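Local coordinates for protein transketolase (Campylobacter jejuni, PDB 3L84) that belongs to the transketolase family of enzymes, found here as a pair of chains, each with two domains of the thiamine diphosphate-binding class and a smaller C-terminal domain, at residues A[323-333]-A[346-355]; A[334-344]-A[497-507]. All blocks are in the same frame, centred on the assembly; numbering follows the deposited sequence.

Contact 1 (A[323-333]-A[346-355])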
loop_
_atom_site.group_PDB
_atom_site.type_symbol
_atom_site.label_atom_id
_atom_site.label_comp_id
_atom_site.label_asym_id
_atom_site.label_seq_id
_atom_site.Cartn_x
_atom_site.Cartn_y
_atom_site.Cartn_z
ATOM N N PRO A 323 -2.181 -19.649 26.003
ATOM C CA PRO A 323 -3.576 -19.692 25.633
ATOM C C PRO A 323 -4.009 -21.099 25.233
ATOM O O PRO A 323 -3.233 -21.855 24.612
ATOM C CB PRO A 323 -3.668 -18.707 24.462
ATOM C CG PRO A 323 -2.302 -18.585 23.948
ATOM C CD PRO A 323 -1.404 -18.759 25.136
ATOM N N ASP A 324 -5.240 -21.433 25.609
ATOM C CA ASP A 324 -5.791 -22.753 25.339
ATOM C C ASP A 324 -6.820 -22.620 24.232
ATOM O O ASP A 324 -7.966 -22.253 24.472
ATOM C CB ASP A 324 -6.461 -23.302 26.600
ATOM C CG ASP A 324 -6.992 -24.700 26.419
ATOM O OD1 ASP A 324 -7.166 -25.189 25.282
ATOM O OD2 ASP A 324 -7.219 -25.352 27.478
ATOM N N PHE A 325 -6.423 -22.936 23.005
ATOM C CA PHE A 325 -7.320 -22.771 21.867
ATOM C C PHE A 325 -8.290 -23.931 21.744
ATOM O O PHE A 325 -9.351 -23.793 21.149
ATOM C CB PHE A 325 -6.511 -22.622 20.584
ATOM C CG PHE A 325 -5.526 -21.488 20.621
ATOM C CD1 PHE A 325 -5.928 -20.224 20.961
ATOM C CD2 PHE A 325 -4.198 -21.670 20.225
ATOM C CE1 PHE A 325 -5.039 -19.167 21.009
ATOM C CE2 PHE A 325 -3.304 -20.611 20.261
ATOM C CZ PHE A 325 -3.737 -19.360 20.646
ATOM N N ASN A 326 -7.937 -25.059 22.355
ATOM C CA ASN A 326 -8.739 -26.289 22.247
ATOM C C ASN A 326 -10.054 -26.204 22.978
ATOM O O ASN A 326 -11.022 -26.821 22.555
ATOM C CB ASN A 326 -7.981 -27.507 22.797
ATOM C CG ASN A 326 -6.789 -27.897 21.935
ATOM O OD1 ASN A 326 -6.758 -27.606 20.738
ATOM N ND2 ASN A 326 -5.798 -28.563 22.552
ATOM N N LYS A 327 -10.079 -25.441 24.057
ATOM C CA LYS A 327 -11.253 -25.382 24.929
ATOM C C LYS A 327 -12.412 -24.582 24.338
ATOM O O LYS A 327 -13.528 -24.699 24.815
ATOM C CB LYS A 327 -10.913 -24.793 26.318
ATOM C CG LYS A 327 -10.441 -23.354 26.308
ATOM C CD LYS A 327 -10.774 -22.530 27.582
ATOM C CE LYS A 327 -11.839 -21.446 27.225
ATOM N NZ LYS A 327 -11.685 -20.138 27.917
ATOM N N ILE A 328 -12.175 -23.802 23.306
ATOM C CA ILE A 328 -13.107 -22.770 22.862
ATOM C C ILE A 328 -14.309 -23.415 22.173
ATOM O O ILE A 328 -14.133 -24.192 21.258
ATOM C CB ILE A 328 -12.397 -21.777 21.938
ATOM C CG1 ILE A 328 -11.243 -21.086 22.678
ATOM C CG2 ILE A 328 -13.398 -20.764 21.375
ATOM C CD1 ILE A 328 -10.387 -20.208 21.784
ATOM N N ALA A 329 -15.515 -23.099 22.629
ATOM C CA ALA A 329 -16.734 -23.561 21.963
ATOM C C ALA A 329 -17.178 -22.450 21.030
ATOM O O ALA A 329 -17.666 -21.367 21.455
ATOM C CB ALA A 329 -17.820 -23.889 22.995
ATOM N N TYR A 330 -17.009 -22.712 19.758
ATOM C CA TYR A 330 -17.382 -21.735 18.721
ATOM C C TYR A 330 -18.853 -21.804 18.450
ATOM O O TYR A 330 -19.518 -22.777 18.840
ATOM C CB TYR A 330 -16.663 -22.067 17.427
ATOM C CG TYR A 330 -15.179 -21.811 17.457
ATOM C CD1 TYR A 330 -14.654 -20.653 16.935
ATOM C CD2 TYR A 330 -14.294 -22.740 17.979
ATOM C CE1 TYR A 330 -13.293 -20.421 16.921
ATOM C CE2 TYR A 330 -12.928 -22.496 17.977
ATOM C CZ TYR A 330 -12.443 -21.334 17.449
ATOM O OH TYR A 330 -11.076 -21.067 17.416
ATOM N N PRO A 331 -19.439 -20.779 17.812
ATOM C CA PRO A 331 -20.862 -20.893 17.430
ATOM C C PRO A 331 -21.080 -22.016 16.439
ATOM O O PRO A 331 -20.195 -22.303 15.608
ATOM C CB PRO A 331 -21.168 -19.536 16.750
ATOM C CG PRO A 331 -19.983 -18.642 17.128
ATOM C CD PRO A 331 -18.823 -19.557 17.257
ATOM N N ASP A 332 -22.281 -22.569 16.507
ATOM C CA ASP A 332 -22.733 -23.625 15.625
ATOM C C ASP A 332 -23.569 -22.973 14.537
ATOM O O ASP A 332 -24.713 -22.620 14.732
ATOM C CB ASP A 332 -23.534 -24.660 16.378
ATOM C CG ASP A 332 -24.008 -25.787 15.500
ATOM O OD1 ASP A 332 -23.714 -25.791 14.285
ATOM O OD2 ASP A 332 -24.711 -26.702 16.009
ATOM N N PHE A 333 -22.974 -22.839 13.364
ATOM C CA PHE A 333 -23.622 -22.202 12.229
ATOM C C PHE A 333 -24.198 -23.185 11.232
ATOM O O PHE A 333 -24.620 -22.780 10.124
ATOM C CB PHE A 333 -22.637 -21.279 11.499
ATOM C CG PHE A 333 -22.149 -20.133 12.323
ATOM C CD1 PHE A 333 -22.991 -19.121 12.709
ATOM C CD2 PHE A 333 -20.804 -20.011 12.598
ATOM C CE1 PHE A 333 -22.494 -18.029 13.418
ATOM C CE2 PHE A 333 -20.323 -18.934 13.292
ATOM C CZ PHE A 333 -21.169 -17.936 13.667
ATOM N N GLU A 346 -19.276 -12.864 15.011
ATOM C CA GLU A 346 -19.634 -13.685 16.161
ATOM C C GLU A 346 -18.462 -14.508 16.683
ATOM O O GLU A 346 -18.262 -14.629 17.895
ATOM C CB GLU A 346 -20.762 -14.612 15.750
ATOM C CG GLU A 346 -22.048 -13.864 15.473
ATOM C CD GLU A 346 -23.020 -13.972 16.552
ATOM O OE1 GLU A 346 -24.107 -14.529 16.265
ATOM O OE2 GLU A 346 -22.691 -13.534 17.688
ATOM N N ILE A 347 -17.628 -14.998 15.778
ATOM C CA ILE A 347 -16.436 -15.730 16.174
ATOM C C ILE A 347 -15.463 -14.814 16.915
ATOM O O ILE A 347 -14.897 -15.198 17.930
ATOM C CB ILE A 347 -15.777 -16.416 14.977
ATOM C CG1 ILE A 347 -16.729 -17.470 14.385
ATOM C CG2 ILE A 347 -14.453 -17.050 15.412
ATOM C CD1 ILE A 347 -16.350 -17.920 12.943
ATOM N N LEU A 348 -15.265 -13.607 16.401
ATOM C CA LEU A 348 -14.347 -12.644 17.066
ATOM C C LEU A 348 -14.786 -12.396 18.486
ATOM O O LEU A 348 -13.965 -12.332 19.422
ATOM C CB LEU A 348 -14.300 -11.325 16.323
ATOM C CG LEU A 348 -13.592 -11.309 14.979
ATOM C CD1 LEU A 348 -13.834 -9.958 14.276
ATOM C CD2 LEU A 348 -12.107 -11.666 15.103
ATOM N N ASN A 349 -16.103 -12.306 18.696
ATOM C CA ASN A 349 -16.626 -12.138 20.054
ATOM C C ASN A 349 -16.389 -13.347 20.956
ATOM O O ASN A 349 -16.015 -13.168 22.108
ATOM C CB ASN A 349 -18.103 -11.754 19.983
ATOM C CG ASN A 349 -18.298 -10.265 19.798
ATOM O OD1 ASN A 349 -18.437 -9.539 20.761
ATOM N ND2 ASN A 349 -18.215 -9.795 18.559
ATOM N N VAL A 350 -16.545 -14.560 20.449
ATOM C CA VAL A 350 -16.244 -15.761 21.223
ATOM C C VAL A 350 -14.755 -15.809 21.566
ATOM O O VAL A 350 -14.373 -16.130 22.694
ATOM C CB VAL A 350 -16.653 -17.021 20.432
ATOM C CG1 VAL A 350 -16.080 -18.288 21.061
ATOM C CG2 VAL A 350 -18.194 -17.136 20.346
ATOM N N LEU A 351 -13.900 -15.463 20.615
ATOM C CA LEU A 351 -12.459 -15.478 20.863
ATOM C C LEU A 351 -12.073 -14.462 21.916
ATOM O O LEU A 351 -11.301 -14.788 22.836
ATOM C CB LEU A 351 -11.661 -15.271 19.567
ATOM C CG LEU A 351 -11.818 -16.401 18.539
ATOM C CD1 LEU A 351 -11.101 -16.046 17.219
ATOM C CD2 LEU A 351 -11.289 -17.672 19.098
ATOM N N ALA A 352 -12.634 -13.266 21.829
ATOM C CA ALA A 352 -12.317 -12.223 22.809
ATOM C C ALA A 352 -12.805 -12.625 24.189
ATOM O O ALA A 352 -12.157 -12.259 25.176
ATOM C CB ALA A 352 -12.935 -10.893 22.365
ATOM N N LYS A 353 -13.926 -13.334 24.297
ATOM C CA LYS A 353 -14.436 -13.782 25.596
ATOM C C LYS A 353 -13.561 -14.854 26.200
ATOM O O LYS A 353 -13.429 -14.913 27.441
ATOM C CB LYS A 353 -15.861 -14.312 25.455
ATOM C CG LYS A 353 -16.835 -13.212 25.217
ATOM C CD LYS A 353 -18.241 -13.744 25.039
ATOM C CE LYS A 353 -18.953 -13.045 23.873
ATOM N NZ LYS A 353 -19.555 -14.001 22.844
ATOM N N ASN A 354 -12.981 -15.718 25.379
ATOM C CA ASN A 354 -12.203 -16.877 25.829
ATOM C C ASN A 354 -10.719 -16.593 26.015
ATOM O O ASN A 354 -10.055 -17.323 26.743
ATOM C CB ASN A 354 -12.343 -18.052 24.845
ATOM C CG ASN A 354 -13.627 -18.851 25.030
ATOM O OD1 ASN A 354 -13.678 -19.803 25.814
ATOM N ND2 ASN A 354 -14.670 -18.466 24.335
ATOM N N LEU A 355 -10.205 -15.533 25.399
ATOM C CA LEU A 355 -8.772 -15.286 25.353
ATOM C C LEU A 355 -8.513 -13.881 25.859
ATOM O O LEU A 355 -8.821 -12.890 25.177
ATOM C CB LEU A 355 -8.252 -15.452 23.924
ATOM C CG LEU A 355 -8.368 -16.850 23.322
ATOM C CD1 LEU A 355 -8.140 -16.814 21.835
ATOM C CD2 LEU A 355 -7.448 -17.875 23.988
HETATM O O HOH W 1 -15.636 -21.857 25.354
HETATM O O HOH W 2 -17.245 -20.035 23.923
#
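Ile328 drives its two branches into separate parts of helix 340-354, and apolar packing of this kind carries most of the contact. Its CG2 lies 3.7 Å from CG1 of Val350, while CD1, at the far end of the other branch, comes to 3.8 Å from CD2 of Leu351. With CG1 beside the backbone N (chi1 -61°) and CG2 anti to it, CG2 is directed to Val350 and CD1 toward Leu351. Farther along the chain Pro331 lays its CD and CG against CG2 of Val350, and Phe333 offers its ring edge to CB of Glu346. The edge of the Tyr330 ring receives CG2 of Ile347 at CE1, 3.9 Å away, and one face of that ring is covered by Ile328 CG2. Just past the helix end, Leu355 turns its methyls to Pro323 and the Phe325 ring, which lie on the same side of it: CD2 touches Pro323 CB, and CD1 meets the ring edge at CE1.

Polar contacts are fewer and gather at Asn354. Its ND2 donates an almost straight bond (174°) of 2.9 Å back to Val350 O, which also takes the Asn354 backbone N from the other face of its carbonyl plane; this fixes the side-chain amide. Two waters then join the amide to Ala329, one from Ala329 N to OD1, the other from ND2 to Ala329 O.

Tyr330 and Ile347 also touch helix 476-488. The loop after helix 314-321, with a type I turn at Phe325-Ile328, packs along the first helix of the pyrimidine-binding domain, a plain packing layer of its alpha/beta fold.

Contact 2 (A[334-344]-A[497-507])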
loop_
_atom_site.group_PDB
_atom_site.type_symbol
_atom_site.label_atom_id
_atom_site.label_comp_id
_atom_site.label_asym_id
_atom_site.label_seq_id
_atom_site.Cartn_x
_atom_site.Cartn_y
_atom_site.Cartn_z
ATOM N N LYS A 334 -24.195 -24.456 11.563
ATOM C CA LYS A 334 -24.747 -25.459 10.667
ATOM C C LYS A 334 -26.157 -25.117 10.190
ATOM O O LYS A 334 -27.024 -24.885 10.965
ATOM C CB LYS A 334 -24.667 -26.861 11.268
ATOM C CG LYS A 334 -25.029 -27.916 10.297
ATOM C CD LYS A 334 -24.869 -29.306 10.854
ATOM C CE LYS A 334 -25.153 -30.363 9.795
ATOM N NZ LYS A 334 -25.272 -31.670 10.469
ATOM N N GLY A 335 -26.326 -25.050 8.876
ATOM C CA GLY A 335 -27.626 -24.821 8.281
ATOM C C GLY A 335 -28.108 -23.380 8.284
ATOM O O GLY A 335 -29.231 -23.101 7.838
ATOM N N LYS A 336 -27.283 -22.456 8.782
ATOM C CA LYS A 336 -27.701 -21.068 8.934
ATOM C C LYS A 336 -27.131 -20.259 7.787
ATOM O O LYS A 336 -25.909 -20.158 7.625
ATOM C CB LYS A 336 -27.238 -20.505 10.287
ATOM C CG LYS A 336 -27.867 -21.167 11.471
ATOM C CD LYS A 336 -27.542 -20.462 12.827
ATOM C CE LYS A 336 -28.715 -20.517 13.820
ATOM N NZ LYS A 336 -28.954 -21.877 14.435
ATOM N N ASP A 337 -27.999 -19.696 6.964
ATOM C CA ASP A 337 -27.603 -18.775 5.903
ATOM C C ASP A 337 -27.160 -17.445 6.539
ATOM O O ASP A 337 -27.845 -16.884 7.376
ATOM C CB ASP A 337 -28.754 -18.501 4.949
ATOM C CG ASP A 337 -29.200 -19.722 4.156
ATOM O OD1 ASP A 337 -28.577 -20.817 4.175
ATOM O OD2 ASP A 337 -30.306 -19.600 3.554
ATOM N N LEU A 338 -25.993 -16.940 6.143
ATOM C CA LEU A 338 -25.448 -15.714 6.735
ATOM C C LEU A 338 -24.384 -15.135 5.806
ATOM O O LEU A 338 -23.808 -15.830 4.972
ATOM C CB LEU A 338 -24.818 -15.983 8.110
ATOM C CG LEU A 338 -23.939 -17.224 8.243
ATOM C CD1 LEU A 338 -22.547 -16.964 7.648
ATOM C CD2 LEU A 338 -23.874 -17.686 9.714
ATOM N N ALA A 339 -24.156 -13.841 5.939
ATOM C CA ALA A 339 -22.972 -13.253 5.364
ATOM C C ALA A 339 -21.774 -13.669 6.220
ATOM O O ALA A 339 -21.853 -13.642 7.459
ATOM C CB ALA A 339 -23.100 -11.738 5.398
ATOM N N THR A 340 -20.632 -13.991 5.603
ATOM C CA THR A 340 -19.506 -14.447 6.423
ATOM C C THR A 340 -18.883 -13.286 7.209
ATOM O O THR A 340 -18.217 -13.544 8.195
ATOM C CB THR A 340 -18.511 -15.243 5.615
ATOM O OG1 THR A 340 -18.113 -14.509 4.462
ATOM C CG2 THR A 340 -19.092 -16.629 5.247
ATOM N N ARG A 341 -19.143 -12.018 6.900
ATOM C CA ARG A 341 -18.730 -10.963 7.831
ATOM C C ARG A 341 -19.437 -11.149 9.186
ATOM O O ARG A 341 -18.866 -10.823 10.230
ATOM C CB ARG A 341 -18.980 -9.550 7.290
ATOM C CG ARG A 341 -20.413 -9.161 7.037
ATOM C CD ARG A 341 -20.488 -7.718 6.635
ATOM N NE ARG A 341 -21.820 -7.329 6.167
ATOM C CZ ARG A 341 -22.278 -6.083 6.086
ATOM N NH1 ARG A 341 -21.605 -5.054 6.567
ATOM N NH2 ARG A 341 -23.486 -5.883 5.548
ATOM N N ASP A 342 -20.686 -11.601 9.172
ATOM C CA ASP A 342 -21.494 -11.774 10.365
ATOM C C ASP A 342 -21.110 -13.015 11.147
ATOM O O ASP A 342 -20.971 -12.943 12.377
ATOM C CB ASP A 342 -22.985 -11.803 10.001
ATOM C CG ASP A 342 -23.497 -10.484 9.502
ATOM O OD1 ASP A 342 -22.993 -9.427 9.919
ATOM O OD2 ASP A 342 -24.461 -10.477 8.705
ATOM N N SER A 343 -20.919 -14.168 10.496
ATOM C CA SER A 343 -20.375 -15.310 11.212
ATOM C C SER A 343 -19.033 -14.939 11.813
ATOM O O SER A 343 -18.746 -15.269 12.966
ATOM C CB SER A 343 -20.253 -16.548 10.326
ATOM O OG SER A 343 -19.499 -16.292 9.152
ATOM N N ASN A 344 -18.202 -14.237 11.058
ATOM C CA ASN A 344 -16.872 -13.904 11.570
ATOM C C ASN A 344 -16.949 -13.001 12.776
ATOM O O ASN A 344 -16.187 -13.207 13.738
ATOM C CB ASN A 344 -16.001 -13.339 10.454
ATOM C CG ASN A 344 -14.569 -13.182 10.891
ATOM O OD1 ASN A 344 -14.115 -12.055 11.267
ATOM N ND2 ASN A 344 -13.869 -14.262 10.911
ATOM N N LEU A 497 -14.157 -12.204 3.530
ATOM C CA LEU A 497 -15.510 -12.365 4.025
ATOM C C LEU A 497 -16.508 -11.547 3.192
ATOM O O LEU A 497 -16.195 -10.451 2.717
ATOM C CB LEU A 497 -15.552 -11.925 5.487
ATOM C CG LEU A 497 -14.559 -12.665 6.395
ATOM C CD1 LEU A 497 -14.363 -11.888 7.682
ATOM C CD2 LEU A 497 -14.949 -14.102 6.614
ATOM N N SER A 498 -17.738 -12.058 3.062
ATOM C CA SER A 498 -18.752 -11.416 2.244
ATOM C C SER A 498 -19.543 -10.354 2.957
ATOM O O SER A 498 -19.773 -10.448 4.183
ATOM C CB SER A 498 -19.723 -12.458 1.685
ATOM O OG SER A 498 -20.579 -12.968 2.704
ATOM N N ARG A 499 -19.956 -9.332 2.202
ATOM C CA ARG A 499 -20.955 -8.354 2.650
ATOM C C ARG A 499 -22.323 -9.030 2.702
ATOM O O ARG A 499 -23.138 -8.803 3.589
ATOM C CB ARG A 499 -20.988 -7.162 1.659
ATOM C CG ARG A 499 -21.881 -6.042 2.105
ATOM C CD ARG A 499 -22.150 -5.009 1.031
ATOM N NE ARG A 499 -22.917 -3.910 1.648
ATOM C CZ ARG A 499 -23.782 -3.112 1.029
ATOM N NH1 ARG A 499 -24.406 -2.162 1.731
ATOM N NH2 ARG A 499 -24.049 -3.251 -0.271
ATOM N N GLN A 500 -22.629 -9.762 1.631
ATOM C CA GLN A 500 -23.954 -10.276 1.343
ATOM C C GLN A 500 -24.166 -11.678 1.925
ATOM O O GLN A 500 -23.225 -12.433 2.155
ATOM C CB GLN A 500 -24.230 -10.313 -0.172
ATOM C CG GLN A 500 -23.552 -11.466 -0.959
ATOM C CD GLN A 500 -22.099 -11.247 -1.308
ATOM O OE1 GLN A 500 -21.436 -10.350 -0.751
ATOM N NE2 GLN A 500 -21.562 -12.125 -2.152
ATOM N N LYS A 501 -25.433 -12.049 2.129
ATOM C CA LYS A 501 -25.777 -13.334 2.673
ATOM C C LYS A 501 -25.374 -14.471 1.729
ATOM O O LYS A 501 -25.663 -14.421 0.512
ATOM C CB LYS A 501 -27.296 -13.400 2.891
ATOM C CG LYS A 501 -27.741 -14.644 3.648
ATOM C CD LYS A 501 -29.256 -14.686 3.920
ATOM C CE LYS A 501 -29.659 -13.654 4.909
ATOM N NZ LYS A 501 -31.028 -13.949 5.462
ATOM N N LEU A 502 -24.780 -15.511 2.312
ATOM C CA LEU A 502 -24.437 -16.759 1.621
ATOM C C LEU A 502 -25.251 -17.927 2.154
ATOM O O LEU A 502 -25.702 -17.930 3.304
ATOM C CB LEU A 502 -22.948 -17.088 1.805
ATOM C CG LEU A 502 -21.960 -15.949 1.491
ATOM C CD1 LEU A 502 -20.527 -16.466 1.569
ATOM C CD2 LEU A 502 -22.254 -15.280 0.157
ATOM N N LYS A 503 -25.343 -18.976 1.359
ATOM C CA LYS A 503 -26.136 -20.134 1.715
ATOM C C LYS A 503 -25.318 -21.135 2.483
ATOM O O LYS A 503 -24.228 -21.517 2.118
ATOM C CB LYS A 503 -26.692 -20.802 0.465
ATOM C CG LYS A 503 -27.595 -19.917 -0.375
ATOM C CD LYS A 503 -29.011 -19.712 0.199
ATOM C CE LYS A 503 -29.717 -21.002 0.613
ATOM N NZ LYS A 503 -31.180 -20.805 0.996
ATOM N N ALA A 504 -25.884 -21.619 3.561
ATOM C CA ALA A 504 -25.218 -22.657 4.325
ATOM C C ALA A 504 -25.012 -23.913 3.477
ATOM O O ALA A 504 -25.888 -24.316 2.697
ATOM C CB ALA A 504 -26.063 -22.992 5.560
ATOM N N LEU A 505 -23.860 -24.558 3.634
ATOM C CA LEU A 505 -23.518 -25.771 2.920
ATOM C C LEU A 505 -23.988 -27.013 3.639
ATOM O O LEU A 505 -24.254 -27.027 4.838
ATOM C CB LEU A 505 -21.987 -25.888 2.753
ATOM C CG LEU A 505 -21.278 -24.727 2.082
ATOM C CD1 LEU A 505 -19.774 -25.024 1.981
ATOM C CD2 LEU A 505 -21.876 -24.439 0.707
ATOM N N ASN A 506 -24.096 -28.081 2.867
ATOM C CA ASN A 506 -24.230 -29.389 3.443
ATOM C C ASN A 506 -22.867 -29.891 3.929
ATOM O O ASN A 506 -21.830 -29.303 3.631
ATOM C CB ASN A 506 -24.928 -30.331 2.448
ATOM C CG ASN A 506 -26.373 -29.891 2.172
ATOM O OD1 ASN A 506 -27.211 -29.863 3.081
ATOM N ND2 ASN A 506 -26.654 -29.482 0.927
ATOM N N GLU A 507 -22.862 -30.996 4.657
ATOM C CA GLU A 507 -21.632 -31.470 5.281
ATOM C C GLU A 507 -20.627 -32.014 4.248
ATOM O O GLU A 507 -21.017 -32.465 3.182
ATOM C CB GLU A 507 -21.940 -32.507 6.370
ATOM C CG GLU A 507 -22.594 -31.865 7.628
ATOM C CD GLU A 507 -22.486 -32.697 8.903
ATOM O OE1 GLU A 507 -22.360 -32.096 10.016
ATOM O OE2 GLU A 507 -22.533 -33.945 8.798
HETATM O O HOH W 3 -23.923 -25.433 7.065
HETATM O O HOH W 4 -28.618 -23.407 3.000
#
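Leu497 meets the start of helix 340-354, its CD1 3.5 Å from the amide carbon CG of Asn344. At Ser498 the exchange becomes reciprocal: its N donates to Thr340 OG1 at 2.8 Å and nearly straight (171°), and its OG accepts from Thr340 N. The Thr340 hydroxyl sits between backbone N and carbonyl carbon (chi1 53°), which turns it to Ser498. Ser498 O takes Arg341 N in its carbonyl plane. Arg499 lays CG over one face of the Arg341 guanidinium, while its O receives a weak bond from Arg341 NE; Ser368 O holds Arg341 NH1.

Here the loop leaving strand 493-496, of the parallel sheet in this alpha/beta domain, runs antiparallel to the chain entering the first helix. Gln500 O touches CB of Ala339, the N-cap residue. Leu502 forms a single antiparallel bridge with Leu338, a hydrogen-bonded pair: its N lies 2.8 Å from Leu338 O, and Leu338 N donates to Leu502 O. Asp337 then spreads its carboxylate over two neighbours: Lys503 NZ forms a salt bridge with OD2 on the syn side at 3.0 Å, and Ala504 N reaches OD1 on the anti side, both tilted out of the carboxylate plane. Lastly, Glu507 OE1 forms a salt bridge with Lys334 NZ, its hydrogen bond weak.

Contacts 1 and 2 share helix 340-354: contact 2 holds its first turn and the chain leading into it, whereas contact 1 covers the later turns. Their centres are about 18 Å apart, and their segments alternate along the chain: 323-333, 334-344, 346-355, 497-507. They meet where Phe333 CD1 packs at 3.4 Å from Leu338 CD2 and Phe333 CZ lies 3.7 Å from Ser343 O. Helix 476-488 backs both, its Asn479 touching Ile347 and bonding to Ser343 and Asn344. Neither contact is touched by the second subunit. Together they illustrate how one helix can be fixed locally at its flank and, through a segment at least 153 residues farther on, at its start.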